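Local structure of beta-galactosidase (Bacillus circulans, 4MAD) at residues Ala382-Pro385 / Met386-Gly390. The protein probably hydrolyses terminal non-reducing beta-D-galactose residues from beta-galactosides, as a glycoside hydrolase of family 35. Residues are numbered along the deposited sequence; the frame is centred on the assembly and turned at random.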
loop_
_atom_site.group_PDB
_atom_site.type_symbol
_atom_site.label_atom_id
_atom_site.label_comp_id
_atom_site.label_asym_id
_atom_site.label_seq_id
_atom_site.Cartn_x
_atom_site.Cartn_y
_atom_site.Cartn_z
ATOM N N ALA A 382 19.043 -7.690 23.739
ATOM C CA ALA A 382 18.932 -8.489 22.533
ATOM C C ALA A 382 18.329 -7.666 21.406
ATOM O O ALA A 382 17.577 -6.799 21.642
ATOM C CB ALA A 382 18.051 -9.629 22.773
ATOM N N PRO A 383 18.679 -7.969 20.188
ATOM C CA PRO A 383 18.075 -7.258 19.077
ATOM C C PRO A 383 16.591 -7.563 19.020
ATOM O O PRO A 383 16.227 -8.706 19.032
ATOM C CB PRO A 383 18.789 -7.847 17.855
ATOM C CG PRO A 383 19.464 -8.982 18.284
ATOM C CD PRO A 383 19.428 -9.140 19.743
ATOM N N LEU A 384 15.766 -6.534 18.979
ATOM C CA LEU A 384 14.333 -6.702 18.854
ATOM C C LEU A 384 13.848 -6.225 17.462
ATOM O O LEU A 384 14.495 -5.488 16.844
ATOM C CB LEU A 384 13.612 -5.908 19.922
ATOM C CG LEU A 384 14.008 -6.137 21.374
ATOM C CD1 LEU A 384 13.327 -5.202 22.294
ATOM C CD2 LEU A 384 13.765 -7.534 21.752
ATOM N N PRO A 385 12.714 -6.682 17.001
ATOM C CA PRO A 385 12.224 -6.188 15.718
ATOM C C PRO A 385 11.751 -4.737 15.871
ATOM O O PRO A 385 11.485 -4.318 16.936
ATOM C CB PRO A 385 11.060 -7.102 15.415
ATOM C CG PRO A 385 10.664 -7.619 16.711
ATOM C CD PRO A 385 11.804 -7.658 17.582
ATOM N N MET A 386 11.657 -3.994 14.786
ATOM C CA MET A 386 11.527 -2.548 14.870
ATOM C C MET A 386 10.264 -2.083 15.579
ATOM O O MET A 386 10.207 -1.050 16.103
ATOM C CB MET A 386 11.643 -1.896 13.477
ATOM C CG MET A 386 10.539 -2.207 12.610
ATOM S SD MET A 386 10.611 -1.166 11.133
ATOM C CE MET A 386 12.207 -1.482 10.516
ATOM N N GLU A 387 9.232 -2.895 15.538
ATOM C CA GLU A 387 7.984 -2.543 16.168
ATOM C C GLU A 387 8.162 -2.354 17.692
ATOM O O GLU A 387 7.455 -1.603 18.317
ATOM C CB GLU A 387 6.942 -3.592 15.885
ATOM C CG GLU A 387 6.638 -3.780 14.448
ATOM C CD GLU A 387 7.502 -4.794 13.750
ATOM O OE1 GLU A 387 8.287 -5.384 14.441
ATOM O OE2 GLU A 387 7.375 -4.989 12.540
ATOM N N LYS A 388 9.077 -3.110 18.238
ATOM C CA LYS A 388 9.359 -3.072 19.680
ATOM C C LYS A 388 10.051 -1.794 20.112
ATOM O O LYS A 388 10.158 -1.526 21.283
ATOM C CB LYS A 388 10.164 -4.278 20.153
ATOM C CG LYS A 388 9.455 -5.548 20.026
ATOM C CD LYS A 388 8.555 -5.823 21.115
ATOM C CE LYS A 388 9.267 -6.037 22.414
ATOM N NZ LYS A 388 8.328 -6.193 23.570
ATOM N N TYR A 389 10.612 -1.096 19.142
ATOM C CA TYR A 389 11.280 0.144 19.377
ATOM C C TYR A 389 10.335 1.304 19.012
ATOM O O TYR A 389 10.732 2.385 19.009
ATOM C CB TYR A 389 12.591 0.229 18.626
ATOM C CG TYR A 389 13.600 -0.845 18.965
ATOM C CD1 TYR A 389 14.148 -0.931 20.221
ATOM C CD2 TYR A 389 14.011 -1.739 18.045
ATOM C CE1 TYR A 389 15.044 -1.879 20.526
ATOM C CE2 TYR A 389 14.922 -2.681 18.349
ATOM C CZ TYR A 389 15.445 -2.747 19.620
ATOM O OH TYR A 389 16.349 -3.694 19.986
ATOM N N GLY A 390 9.089 0.991 18.749
ATOM C CA GLY A 390 8.115 1.966 18.337
ATOM C C GLY A 390 8.142 2.431 16.904
ATOM O O GLY A 390 7.687 3.492 16.635
#
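Y389 reaches back along the chain to L384, and two hydrogen bonds tie the extended loop run 382-385 to the 3-10 segment 386-389. In the first, the amide of L384 donates to the phenol oxygen of Y389 (N to OH 3.1 Å) at a moderately bent N-H...O angle of 152°. The same OH also pairs with S380 OG, so backbone and side chain together fix the end of the ring. In the second, K388 N donates to P385 O at 3.0 Å; this bond opens the 3-10 segment, and Y389 N to M386 O and G390 N to E387 O continue it.

Apolar contacts accompany these bonds. The Y389 ring lies across L384, their side chains at about a right angle, with L384 CB 3.7 Å from Y389 CZ. With CG anti to its carbonyl carbon (chi1 -59°), Y389 sends its ring back along 382-385 instead of onward with the chain. The aliphatic part of K388 runs beside the P385 ring, pointing the same way, and its CB also meets L384 CB at 3.8 Å. A leucine in place of Y389 would probably leave the L384 amide and S380 OG without their shared phenol partner and open a gap over L384 CB.

E387 crosses P385, its OE1 3.4 Å from P385 CB, because the chain bends at chi2 (89°). The charge is answered outside the turn: OE2 forms a salt bridge with R461 and accepts from K472 N.

The whole is a short 3-10 segment, entered through P385, in the connection between strands 378-380 and 395-403 of the first all-beta domain, where Y389 packs the turn onto strands 395-403 and 488-493.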